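Local coordinates for apical membrane antigen AMA1 (Toxoplasma gondii ME49, PDB 4YIV), which serves as an essential microneme protein in host-cell invasion, forming part of the moving junction between the parasite's apical tip and the host plasma membrane, at residues V39-D44 with L51-A56; K154-F159 with G213-G218; H33-Y38 with A277-G282; G99-N104 with L171-Q176. All blocks are in the same frame, centred on the assembly; numbering follows the deposited sequence.

Contact 1. Residues V39-D44 with L51-A56; sequences VDLGQD and LYREPA. With CO (cobalt (II) ion), chain G.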
loop_
_atom_site.group_PDB
_atom_site.type_symbol
_atom_site.label_atom_id
_atom_site.label_comp_id
_atom_site.label_asym_id
_atom_site.label_seq_id
_atom_site.Cartn_x
_atom_site.Cartn_y
_atom_site.Cartn_z
ATOM N N VAL A 39 7.088 2.140 5.630
ATOM C CA VAL A 39 7.458 1.082 6.551
ATOM C C VAL A 39 6.324 0.864 7.553
ATOM O O VAL A 39 5.921 1.805 8.230
ATOM C CB VAL A 39 8.743 1.427 7.323
ATOM C CG1 VAL A 39 9.012 0.370 8.396
ATOM C CG2 VAL A 39 9.895 1.554 6.313
ATOM N N ASP A 40 5.830 -0.372 7.615
ATOM C CA ASP A 40 4.699 -0.754 8.456
ATOM C C ASP A 40 5.237 -1.583 9.601
ATOM O O ASP A 40 5.643 -2.724 9.394
ATOM C CB ASP A 40 3.651 -1.560 7.672
ATOM C CG ASP A 40 2.496 -2.079 8.551
ATOM O OD1 ASP A 40 2.492 -1.869 9.802
ATOM O OD2 ASP A 40 1.602 -2.759 7.968
ATOM N N LEU A 41 5.241 -0.993 10.793
ATOM C CA LEU A 41 5.655 -1.691 12.037
ATOM C C LEU A 41 4.754 -1.252 13.193
ATOM O O LEU A 41 5.224 -0.719 14.201
ATOM C CB LEU A 41 7.127 -1.400 12.338
ATOM C CG LEU A 41 8.086 -1.981 11.295
ATOM C CD1 LEU A 41 9.498 -1.448 11.584
ATOM C CD2 LEU A 41 8.094 -3.490 11.310
ATOM N N GLY A 42 3.445 -1.410 13.006
ATOM C CA GLY A 42 2.468 -0.801 13.898
ATOM C C GLY A 42 2.246 -1.553 15.202
ATOM O O GLY A 42 1.659 -1.003 16.131
ATOM N N GLN A 43 2.721 -2.791 15.280
ATOM C CA GLN A 43 2.522 -3.640 16.468
ATOM C C GLN A 43 3.818 -4.235 17.003
ATOM O O GLN A 43 4.897 -4.089 16.418
ATOM C CB GLN A 43 1.523 -4.788 16.152
ATOM C CG GLN A 43 0.064 -4.322 16.258
ATOM C CD GLN A 43 -0.996 -5.193 15.569
ATOM O OE1 GLN A 43 -2.141 -4.767 15.455
ATOM N NE2 GLN A 43 -0.631 -6.385 15.108
ATOM N N ASP A 44 3.695 -4.957 18.115
ATOM C CA ASP A 44 4.835 -5.626 18.719
ATOM C C ASP A 44 4.351 -6.937 19.284
ATOM O O ASP A 44 3.300 -6.971 19.924
ATOM C CB ASP A 44 5.463 -4.789 19.835
ATOM C CG ASP A 44 5.826 -3.387 19.379
ATOM O OD1 ASP A 44 4.930 -2.520 19.412
ATOM O OD2 ASP A 44 6.996 -3.197 18.979
ATOM N N LEU A 51 10.546 -8.943 22.329
ATOM C CA LEU A 51 9.480 -8.185 21.718
ATOM C C LEU A 51 9.972 -7.657 20.388
ATOM O O LEU A 51 10.946 -6.873 20.353
ATOM C CB LEU A 51 9.072 -7.061 22.604
ATOM C CG LEU A 51 7.729 -6.460 22.285
ATOM C CD1 LEU A 51 6.612 -7.469 22.551
ATOM C CD2 LEU A 51 7.528 -5.219 23.143
ATOM N N TYR A 52 9.302 -8.110 19.321
ATOM C CA TYR A 52 9.645 -7.755 17.930
ATOM C C TYR A 52 8.585 -6.856 17.323
ATOM O O TYR A 52 7.376 -7.022 17.534
ATOM C CB TYR A 52 9.818 -9.002 17.057
ATOM C CG TYR A 52 11.006 -9.857 17.411
ATOM C CD1 TYR A 52 12.272 -9.521 16.983
ATOM C CD2 TYR A 52 10.855 -10.999 18.178
ATOM C CE1 TYR A 52 13.358 -10.288 17.315
ATOM C CE2 TYR A 52 11.925 -11.790 18.501
ATOM C CZ TYR A 52 13.184 -11.423 18.074
ATOM O OH TYR A 52 14.268 -12.192 18.387
ATOM N N ARG A 53 9.040 -5.879 16.561
ATOM C CA ARG A 53 8.130 -5.030 15.861
ATOM C C ARG A 53 7.450 -5.823 14.705
ATOM O O ARG A 53 8.095 -6.578 13.951
ATOM C CB ARG A 53 8.853 -3.796 15.311
ATOM C CG ARG A 53 9.635 -2.973 16.350
ATOM C CD ARG A 53 10.000 -1.588 15.787
ATOM N NE ARG A 53 8.805 -0.756 15.726
ATOM C CZ ARG A 53 8.756 0.422 15.120
ATOM N NH1 ARG A 53 9.845 0.913 14.556
ATOM N NH2 ARG A 53 7.643 1.111 15.110
ATOM N N GLU A 54 6.149 -5.610 14.568
ATOM C CA GLU A 54 5.293 -6.441 13.710
ATOM C C GLU A 54 4.495 -5.557 12.761
ATOM O O GLU A 54 3.816 -4.616 13.209
ATOM C CB GLU A 54 4.337 -7.286 14.571
ATOM C CG GLU A 54 3.471 -8.271 13.768
ATOM C CD GLU A 54 2.291 -8.811 14.557
ATOM O OE1 GLU A 54 1.663 -8.055 15.327
ATOM O OE2 GLU A 54 2.001 -10.013 14.417
ATOM N N PRO A 55 4.557 -5.848 11.459
ATOM C CA PRO A 55 3.644 -5.101 10.593
ATOM C C PRO A 55 2.173 -5.371 10.939
ATOM O O PRO A 55 1.846 -6.494 11.311
ATOM C CB PRO A 55 3.979 -5.625 9.197
ATOM C CG PRO A 55 5.425 -6.116 9.318
ATOM C CD PRO A 55 5.452 -6.728 10.676
ATOM N N ALA A 56 1.334 -4.358 10.781
ATOM C CA ALA A 56 -0.020 -4.380 11.343
ATOM C C ALA A 56 -1.108 -3.791 10.478
ATOM O O ALA A 56 -2.298 -3.825 10.844
ATOM C CB ALA A 56 0.001 -3.613 12.675
HETATM CO CO CO G . 6.024 -0.648 18.664
HETATM O O HOH W 1 5.913 -1.543 16.482
HETATM O O HOH W 2 -3.731 -4.524 13.089
#
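G42 and Q43 both stand opposite E54, a classic beta bulge in which one strand spends two residues against its partner's one. Of the pair, Q43 N makes the bond to E54 O, at 3.0 Å, and Q43 O takes E54 N in return. The hydrogen-bonded pair Q43–E54 also meets through its side chains, which run side by side in the same direction. Q43 NE2 reaches E54 OE1 at 2.8 Å, with the acceptor in the plane of the amide but the amide lying above the carboxylate plane, the two planes turned 52° apart. The flat end of Q43 rests on the methyl of A56, with CD 3.4 Å from CB. E54 is held further by K45 at OE1 and by Y216 and R156 at OE2. On the other face, D44 OD1 binds a cobalt ion at 2.3 Å, a site completed by H292 and a water. That water accepts from R53 NE and sits 2.7 Å from Q43 O, tying the metal to the bulge. The R53 guanidinium carries L41 CB over one face, 3.6 Å above its plane, while D279 O and P291 O take its NH1 and NH2. Beyond the bulge, D40 CG lies anti to the backbone N (chi1 175°), and this brings OD1 to A56 N at 2.9 Å; S35 OG shares OD1. Here the ends of the hairpin of strands 43-47 and 50-54 run into loops, with the 213-218 segment against the E54 face and the 277-282 loop against the R53 face.

Contact 2. Residues K154-F159 with G213-G218; sequences KYRYPF and GSAYVG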
loop_
_atom_site.group_PDB
_atom_site.type_symbol
_atom_site.label_atom_id
_atom_site.label_comp_id
_atom_site.label_asym_id
_atom_site.label_seq_id
_atom_site.Cartn_x
_atom_site.Cartn_y
_atom_site.Cartn_z
ATOM N N LYS A 154 2.110 -15.283 18.877
ATOM C CA LYS A 154 1.160 -14.368 18.261
ATOM C C LYS A 154 1.801 -13.433 17.210
ATOM O O LYS A 154 1.148 -12.491 16.749
ATOM C CB LYS A 154 0.480 -13.537 19.329
ATOM C CG LYS A 154 -0.337 -14.394 20.331
ATOM C CD LYS A 154 -1.485 -13.609 20.953
ATOM C CE LYS A 154 -2.168 -14.395 22.071
ATOM N NZ LYS A 154 -3.310 -13.622 22.653
ATOM N N TYR A 155 3.053 -13.709 16.828
ATOM C CA TYR A 155 3.742 -12.901 15.812
ATOM C C TYR A 155 3.313 -13.427 14.451
ATOM O O TYR A 155 3.442 -14.625 14.192
ATOM C CB TYR A 155 5.269 -12.994 15.932
ATOM C CG TYR A 155 5.958 -11.942 15.071
ATOM C CD1 TYR A 155 6.085 -12.111 13.690
ATOM C CD2 TYR A 155 6.404 -10.755 15.625
ATOM C CE1 TYR A 155 6.678 -11.141 12.901
ATOM C CE2 TYR A 155 6.994 -9.778 14.848
ATOM C CZ TYR A 155 7.109 -9.977 13.471
ATOM O OH TYR A 155 7.665 -9.031 12.644
ATOM N N ARG A 156 2.821 -12.549 13.588
ATOM C CA ARG A 156 2.448 -12.944 12.239
ATOM C C ARG A 156 3.306 -12.217 11.189
ATOM O O ARG A 156 3.462 -10.987 11.227
ATOM C CB ARG A 156 0.960 -12.661 12.004
ATOM C CG ARG A 156 0.059 -13.437 12.891
ATOM C CD ARG A 156 -1.359 -12.974 12.686
ATOM N NE ARG A 156 -2.320 -13.822 13.377
ATOM C CZ ARG A 156 -2.677 -13.699 14.655
ATOM N NH1 ARG A 156 -2.152 -12.743 15.435
ATOM N NH2 ARG A 156 -3.573 -14.540 15.149
ATOM N N TYR A 157 3.880 -12.987 10.269
ATOM C CA TYR A 157 4.721 -12.432 9.220
ATOM C C TYR A 157 3.904 -11.707 8.168
ATOM O O TYR A 157 2.756 -12.110 7.887
ATOM C CB TYR A 157 5.511 -13.539 8.524
ATOM C CG TYR A 157 6.335 -14.376 9.439
ATOM C CD1 TYR A 157 7.512 -13.884 10.022
ATOM C CD2 TYR A 157 5.956 -15.674 9.705
ATOM C CE1 TYR A 157 8.264 -14.692 10.866
ATOM C CE2 TYR A 157 6.692 -16.479 10.523
ATOM C CZ TYR A 157 7.847 -15.997 11.104
ATOM O OH TYR A 157 8.569 -16.845 11.931
ATOM N N PRO A 158 4.498 -10.666 7.552
ATOM C CA PRO A 158 3.855 -10.024 6.407
ATOM C C PRO A 158 3.926 -10.919 5.160
ATOM O O PRO A 158 4.613 -11.960 5.150
ATOM C CB PRO A 158 4.638 -8.718 6.258
ATOM C CG PRO A 158 6.034 -9.089 6.710
ATOM C CD PRO A 158 5.813 -10.054 7.858
ATOM N N PHE A 159 3.165 -10.562 4.138
ATOM C CA PHE A 159 3.105 -11.374 2.938
ATOM C C PHE A 159 3.360 -10.530 1.705
ATOM O O PHE A 159 3.197 -9.313 1.730
ATOM C CB PHE A 159 1.716 -12.081 2.778
ATOM C CG PHE A 159 0.597 -11.143 2.463
ATOM C CD1 PHE A 159 -0.102 -10.527 3.476
ATOM C CD2 PHE A 159 0.253 -10.845 1.143
ATOM C CE1 PHE A 159 -1.129 -9.635 3.210
ATOM C CE2 PHE A 159 -0.783 -9.948 0.864
ATOM C CZ PHE A 159 -1.482 -9.341 1.922
ATOM N N GLY A 213 1.651 -6.806 2.107
ATOM C CA GLY A 213 0.735 -6.525 3.203
ATOM C C GLY A 213 1.164 -7.114 4.528
ATOM O O GLY A 213 1.870 -8.124 4.578
ATOM N N SER A 214 0.652 -6.547 5.615
ATOM C CA SER A 214 0.772 -7.212 6.899
ATOM C C SER A 214 -0.181 -8.410 6.919
ATOM O O SER A 214 -1.147 -8.477 6.138
ATOM C CB SER A 214 0.462 -6.264 8.062
ATOM O OG SER A 214 -0.878 -6.313 8.451
ATOM N N ALA A 215 0.066 -9.352 7.823
ATOM C CA ALA A 215 -0.840 -10.491 7.972
ATOM C C ALA A 215 -2.216 -10.057 8.379
ATOM O O ALA A 215 -3.181 -10.814 8.163
ATOM C CB ALA A 215 -0.320 -11.487 8.976
ATOM N N TYR A 216 -2.337 -8.866 8.958
ATOM C CA TYR A 216 -3.621 -8.449 9.504
ATOM C C TYR A 216 -4.608 -7.964 8.422
ATOM O O TYR A 216 -5.805 -7.745 8.703
ATOM C CB TYR A 216 -3.406 -7.391 10.612
ATOM C CG TYR A 216 -2.637 -8.052 11.733
ATOM C CD1 TYR A 216 -3.316 -8.751 12.729
ATOM C CD2 TYR A 216 -1.240 -8.105 11.721
ATOM C CE1 TYR A 216 -2.640 -9.447 13.711
ATOM C CE2 TYR A 216 -0.553 -8.809 12.700
ATOM C CZ TYR A 216 -1.267 -9.476 13.701
ATOM O OH TYR A 216 -0.628 -10.198 14.696
ATOM N N VAL A 217 -4.130 -7.816 7.190
ATOM C CA VAL A 217 -5.044 -7.691 6.040
ATOM C C VAL A 217 -5.983 -8.927 6.020
ATOM O O VAL A 217 -7.097 -8.891 5.501
ATOM C CB VAL A 217 -4.287 -7.584 4.726
ATOM C CG1 VAL A 217 -5.245 -7.519 3.522
ATOM C CG2 VAL A 217 -3.368 -6.331 4.709
ATOM N N GLY A 218 -5.478 -10.033 6.534
ATOM C CA GLY A 218 -6.180 -11.291 6.494
ATOM C C GLY A 218 -7.132 -11.569 7.634
ATOM O O GLY A 218 -7.797 -12.598 7.613
HETATM O O HOH W 3 2.318 -8.930 9.785
#
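Y216 OH is gripped by R156, whose NH1 donates to it across 3.1 Å, and by E54 OE2 of the neighbouring hairpin. The phenol oxygen lies at the edge of the guanidinium, close to its plane, while ring and guanidinium are turned 70° apart and the two side chains cross almost perpendicularly. F141 holds R156 twice, its O taking NE and its ring making a cation-pi contact with the guanidinium. The arginine stem is extended from CG to NE, and R156 CB packs on A215 CB at 3.5 Å. Beneath it, one water bridges R156 O and A215 N. Further along the pair becomes regular: F159 and G213 form an antiparallel hydrogen-bonded pair, with F159 N 2.8 Å from G213 O. Here strand 159-162 begins and strand 210-213 ends, side by side in the five-stranded antiparallel sheet, and helix 132-141 packs on F159 in a manner consistent with a PAN domain. F159 puts CG between its backbone N and carbonyl carbon (chi1 70°), turning the ring across to the neighbouring strand, so that G213 CA makes a CH-pi contact with one face, 4.0 Å from the centroid. S214 O and V217 CB approach the ring edge instead. S214 OG accepts from Y216 N at 3.0 Å, an ST turn that starts the 3-10 segment 215-218, and it bonds to G57 O as well.

Contact 3. Residues H33-Y38 with A277-G282; sequences HQSGIY and ASDQPG. Unlike the reference sequence in segment 277-282: G282 (reference Trp).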
loop_
_atom_site.group_PDB
_atom_site.type_symbol
_atom_site.label_atom_id
_atom_site.label_comp_id
_atom_site.label_asym_id
_atom_site.label_seq_id
_atom_site.Cartn_x
_atom_site.Cartn_y
_atom_site.Cartn_z
ATOM N N HIS A 33 -6.544 1.564 7.324
ATOM C CA HIS A 33 -5.211 0.936 7.269
ATOM C C HIS A 33 -4.515 0.958 8.644
ATOM O O HIS A 33 -4.019 -0.069 9.108
ATOM C CB HIS A 33 -4.302 1.610 6.209
ATOM C CG HIS A 33 -2.927 1.000 6.125
ATOM N ND1 HIS A 33 -2.714 -0.289 5.682
ATOM C CD2 HIS A 33 -1.699 1.500 6.428
ATOM C CE1 HIS A 33 -1.417 -0.557 5.721
ATOM N NE2 HIS A 33 -0.780 0.511 6.170
ATOM N N GLN A 34 -4.457 2.149 9.248
ATOM C CA GLN A 34 -4.123 2.335 10.669
ATOM C C GLN A 34 -2.659 2.056 11.056
ATOM O O GLN A 34 -2.346 1.867 12.232
ATOM C CB GLN A 34 -5.041 1.465 11.547
ATOM C CG GLN A 34 -6.457 1.923 11.537
ATOM C CD GLN A 34 -7.322 1.051 12.410
ATOM O OE1 GLN A 34 -7.910 0.085 11.948
ATOM N NE2 GLN A 34 -7.379 1.380 13.694
ATOM N N SER A 35 -1.756 2.083 10.091
ATOM C CA SER A 35 -0.356 1.797 10.383
ATOM C C SER A 35 0.527 2.450 9.338
ATOM O O SER A 35 0.032 3.087 8.427
ATOM C CB SER A 35 -0.122 0.287 10.417
ATOM O OG SER A 35 1.075 -0.024 11.108
ATOM N N GLY A 36 1.845 2.300 9.470
ATOM C CA GLY A 36 2.744 2.785 8.455
ATOM C C GLY A 36 2.484 2.120 7.108
ATOM O O GLY A 36 1.935 1.010 7.033
ATOM N N ILE A 37 2.850 2.827 6.049
ATOM C CA ILE A 37 2.656 2.345 4.678
ATOM C C ILE A 37 4.015 2.101 4.048
ATOM O O ILE A 37 4.278 1.035 3.496
ATOM C CB ILE A 37 1.863 3.360 3.878
ATOM C CG1 ILE A 37 0.453 3.489 4.481
ATOM C CG2 ILE A 37 1.779 2.923 2.393
ATOM C CD1 ILE A 37 -0.342 4.599 3.930
ATOM N N TYR A 38 4.882 3.121 4.117
ATOM C CA TYR A 38 6.204 2.983 3.548
ATOM C C TYR A 38 6.965 1.923 4.325
ATOM O O TYR A 38 7.409 0.912 3.772
ATOM C CB TYR A 38 6.914 4.343 3.558
ATOM C CG TYR A 38 8.307 4.317 2.985
ATOM C CD1 TYR A 38 8.520 4.288 1.620
ATOM C CD2 TYR A 38 9.404 4.351 3.823
ATOM C CE1 TYR A 38 9.817 4.277 1.103
ATOM C CE2 TYR A 38 10.684 4.354 3.334
ATOM C CZ TYR A 38 10.892 4.320 1.972
ATOM O OH TYR A 38 12.180 4.333 1.502
ATOM N N ALA A 277 3.187 8.041 5.620
ATOM C CA ALA A 277 3.099 7.301 6.879
ATOM C C ALA A 277 4.150 6.229 6.949
ATOM O O ALA A 277 4.231 5.373 6.080
ATOM C CB ALA A 277 1.736 6.680 7.036
ATOM N N SER A 278 4.977 6.280 7.989
ATOM C CA SER A 278 6.049 5.329 8.138
ATOM C C SER A 278 6.407 5.171 9.602
ATOM O O SER A 278 6.377 6.118 10.394
ATOM C CB SER A 278 7.278 5.721 7.329
ATOM O OG SER A 278 8.324 4.798 7.585
ATOM N N ASP A 279 6.717 3.943 9.964
ATOM C CA ASP A 279 6.900 3.576 11.373
ATOM C C ASP A 279 8.398 3.344 11.705
ATOM O O ASP A 279 8.720 2.741 12.726
ATOM C CB ASP A 279 6.093 2.307 11.698
ATOM C CG ASP A 279 4.571 2.498 11.523
ATOM O OD1 ASP A 279 4.122 3.665 11.399
ATOM O OD2 ASP A 279 3.829 1.470 11.519
ATOM N N GLN A 280 9.291 3.772 10.815
ATOM C CA GLN A 280 10.717 3.414 10.929
ATOM C C GLN A 280 11.468 4.490 11.742
ATOM O O GLN A 280 11.179 5.672 11.604
ATOM C CB GLN A 280 11.341 3.268 9.552
ATOM C CG GLN A 280 12.840 2.961 9.579
ATOM C CD GLN A 280 13.213 1.472 9.513
ATOM O OE1 GLN A 280 12.350 0.580 9.468
ATOM N NE2 GLN A 280 14.531 1.203 9.512
ATOM N N PRO A 281 12.448 4.077 12.583
ATOM C CA PRO A 281 13.149 5.032 13.468
ATOM C C PRO A 281 13.733 6.299 12.774
ATOM O O PRO A 281 13.342 7.372 13.208
ATOM C CB PRO A 281 14.258 4.173 14.107
ATOM C CG PRO A 281 13.718 2.766 14.100
ATOM C CD PRO A 281 12.799 2.668 12.890
ATOM N N GLY A 282 14.598 6.235 11.757
ATOM C CA GLY A 282 15.204 5.026 11.237
ATOM C C GLY A 282 16.639 4.905 11.710
ATOM O O GLY A 282 17.054 5.596 12.642
#
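D279 turns its carboxylate back on the G36 backbone, and the approach is from above rather than edge-on: G36 N reaches OD2 at 3.0 Å from 37° outside the carboxylate plane. With CG anti to its own carbonyl carbon (chi1 -63°), D279 places both oxygens beside the glycine, OD1 lying 3.4 Å from G36 CA. Several groups converge on OD2, since L41 N bonds to it too and S35 OG stands 3.2 Å away, its own firm bond going to D40 OD1. OD1 is taken by S293 OG, so the carboxylate as a whole is held by partners from several loops, an arrangement that would be expected to stabilise its charge.

A277 works through its carbonyl, which accepts two consecutive amides: I37 N at 2.9 Å from above the carbonyl plane, and Y38 N at 3.1 Å from nearly straight ahead. The two donors thus use different directions round one oxygen. A277 CB lies 4.3 Å from I37 CD1. Y38 presents an edge to S278, whose OG lies near the ring plane, 3.9 Å from CD2, while the rest of the tyrosine leads away from the contact. H33 NE2 bonds to G36 O and so braces the glycine from within its own segment.

Past D279 the chain runs toward G282, part of the engineered linker that replaces the DII loop. The residues before it follow helix 263-272, whose F271 meets the Y38 ring; Y38 also touches strand 198-201, and H33 and I37 pack on strand 61-62.

Contact 4. Residues G99-N104 with L171-Q176; sequences GGFNLN and LYVSMQ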
loop_
_atom_site.group_PDB
_atom_site.type_symbol
_atom_site.label_atom_id
_atom_site.label_comp_id
_atom_site.label_asym_id
_atom_site.label_seq_id
_atom_site.Cartn_x
_atom_site.Cartn_y
_atom_site.Cartn_z
ATOM N N GLY A 99 20.621 -14.429 -0.421
ATOM C CA GLY A 99 19.214 -14.830 -0.423
ATOM C C GLY A 99 18.273 -13.637 -0.274
ATOM O O GLY A 99 18.624 -12.491 -0.608
ATOM N N GLY A 100 17.061 -13.899 0.221
ATOM C CA GLY A 100 16.075 -12.844 0.384
ATOM C C GLY A 100 15.324 -12.973 1.686
ATOM O O GLY A 100 15.897 -13.342 2.732
ATOM N N PHE A 101 14.031 -12.662 1.631
ATOM C CA PHE A 101 13.222 -12.487 2.829
ATOM C C PHE A 101 12.234 -13.629 3.027
ATOM O O PHE A 101 11.626 -13.724 4.090
ATOM C CB PHE A 101 12.427 -11.194 2.770
ATOM C CG PHE A 101 13.223 -9.927 3.005
ATOM C CD1 PHE A 101 14.607 -9.911 3.078
ATOM C CD2 PHE A 101 12.548 -8.740 3.148
ATOM C CE1 PHE A 101 15.277 -8.717 3.303
ATOM C CE2 PHE A 101 13.196 -7.564 3.350
ATOM C CZ PHE A 101 14.583 -7.553 3.443
ATOM N N ASN A 102 12.049 -14.437 1.989
ATOM C CA ASN A 102 11.075 -15.519 1.995
ATOM C C ASN A 102 11.306 -16.601 3.033
ATOM O O ASN A 102 12.421 -17.065 3.225
ATOM C CB ASN A 102 11.000 -16.146 0.602
ATOM C CG ASN A 102 9.837 -17.102 0.453
ATOM O OD1 ASN A 102 8.683 -16.693 0.448
ATOM N ND2 ASN A 102 10.141 -18.382 0.319
ATOM N N LEU A 103 10.227 -17.011 3.686
ATOM C CA LEU A 103 10.312 -18.037 4.701
ATOM C C LEU A 103 10.692 -19.333 4.001
ATOM O O LEU A 103 10.040 -19.746 3.054
ATOM C CB LEU A 103 8.963 -18.157 5.404
ATOM C CG LEU A 103 8.785 -19.227 6.472
ATOM C CD1 LEU A 103 7.857 -18.703 7.550
ATOM C CD2 LEU A 103 8.199 -20.471 5.834
ATOM N N ASN A 104 11.758 -19.964 4.479
ATOM C CA ASN A 104 12.262 -21.195 3.879
ATOM C C ASN A 104 11.927 -22.487 4.610
ATOM O O ASN A 104 12.388 -23.551 4.223
ATOM C CB ASN A 104 13.770 -21.098 3.662
ATOM C CG ASN A 104 14.548 -21.163 4.955
ATOM O OD1 ASN A 104 13.974 -21.287 6.031
ATOM N ND2 ASN A 104 15.863 -21.090 4.854
ATOM N N LEU A 171 6.872 -13.680 4.374
ATOM C CA LEU A 171 8.213 -13.142 4.577
ATOM C C LEU A 171 8.689 -13.318 6.011
ATOM O O LEU A 171 8.222 -12.648 6.923
ATOM C CB LEU A 171 8.253 -11.655 4.220
ATOM C CG LEU A 171 7.819 -11.276 2.808
ATOM C CD1 LEU A 171 8.108 -9.813 2.579
ATOM C CD2 LEU A 171 8.492 -12.149 1.721
ATOM N N TYR A 172 9.627 -14.223 6.194
ATOM C CA TYR A 172 10.287 -14.409 7.474
ATOM C C TYR A 172 11.013 -13.137 7.941
ATOM O O TYR A 172 11.076 -12.866 9.133
ATOM C CB TYR A 172 11.254 -15.560 7.365
ATOM C CG TYR A 172 11.974 -15.879 8.660
ATOM C CD1 TYR A 172 11.340 -16.589 9.672
ATOM C CD2 TYR A 172 13.271 -15.447 8.875
ATOM C CE1 TYR A 172 11.980 -16.881 10.841
ATOM C CE2 TYR A 172 13.933 -15.735 10.054
ATOM C CZ TYR A 172 13.275 -16.457 11.035
ATOM O OH TYR A 172 13.902 -16.750 12.220
ATOM N N VAL A 173 11.552 -12.363 7.000
ATOM C CA VAL A 173 12.138 -11.059 7.318
ATOM C C VAL A 173 11.047 -10.007 7.191
ATOM O O VAL A 173 10.560 -9.760 6.104
ATOM C CB VAL A 173 13.321 -10.721 6.396
ATOM C CG1 VAL A 173 13.898 -9.352 6.712
ATOM C CG2 VAL A 173 14.408 -11.744 6.536
ATOM N N SER A 174 10.648 -9.414 8.314
ATOM C CA SER A 174 9.578 -8.438 8.321
ATOM C C SER A 174 10.162 -7.044 8.310
ATOM O O SER A 174 9.442 -6.064 8.268
ATOM C CB SER A 174 8.697 -8.633 9.545
ATOM O OG SER A 174 9.554 -8.615 10.669
ATOM N N MET A 175 11.488 -6.943 8.361
ATOM C CA MET A 175 12.127 -5.625 8.212
ATOM C C MET A 175 11.855 -5.088 6.827
ATOM O O MET A 175 11.688 -5.862 5.873
ATOM C CB MET A 175 13.644 -5.702 8.434
ATOM C CG MET A 175 14.007 -6.193 9.821
ATOM S SD MET A 175 15.782 -6.053 10.136
ATOM C CE MET A 175 16.442 -7.387 9.132
ATOM N N GLN A 176 11.796 -3.765 6.722
ATOM C CA GLN A 176 11.510 -3.115 5.440
ATOM C C GLN A 176 12.533 -2.047 5.003
ATOM O O GLN A 176 12.627 -1.700 3.808
ATOM C CB GLN A 176 10.127 -2.509 5.513
ATOM C CG GLN A 176 9.028 -3.606 5.520
ATOM C CD GLN A 176 7.801 -3.153 6.313
ATOM O OE1 GLN A 176 7.039 -2.280 5.884
ATOM N NE2 GLN A 176 7.671 -3.676 7.524
#
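V173 drives one methyl straight onto the face of F101: CG1 sits 3.5 Å from the ring centroid and only 3° off the normal, a CH-pi contact about as central as geometry allows. CB of the valine also lies 3.5 Å from F101 CG, so the branch covers the root of the ring as well as its middle. V173 has CG1 anti to the backbone N (chi1 179°), which sets this methyl over the ring while CG2 lies near CD1. The backbones hold the pair in place: V173 N donates to F101 O at 3.2 Å, in the carbonyl plane and on a lone pair. Beside this bond F101 CB touches L171 CD2 at 4.2 Å, and L103 CB meets Y172 CB at 4.0 Å. The far end of the ring reaches M175 O, 3.4 Å from CE2. These are loops at the margin of the five-stranded sheet: segment 171-176 follows strand 167-170, and the loop 99-104 comes before strand 116-117, which neighbours 167-170 in the sheet. Around this first shell, F198 meets the F101 ring edge-to-face, and I66 and Y196 pack on it too. N102 turns away from the contact; S114 and H169 hold its OD1, and D83 its ND2. L103 bonds through its backbone to I170. At the other end, Q176 NE2 bonds to S174 O at 3.1 Å, its OE1 going to D40 N and K64 NZ, and its side chain lies against Y212.

Taken together, the four contacts illustrate how chemistry follows position. Contacts 2, 3 and 4 are largely buried, whereas contact 1 is mixed, its hairpin end exposed and carrying a metal. Contacts 2 and 4 serve the same five-stranded sheet at the same open end of hairpin 159-162/167-170, meeting through P158 O and L171 N. Of the two, contact 4 is the more apolar, and contact 2 adds an arginine bond to a buried tyrosine. Contact 3 relies mainly on backbone amides meeting oxygens, and it closes a long chain loop within which the others lie. Contact 1 touches all three, through E54, D40 and R53, although contacts 2 and 3 do not touch each other.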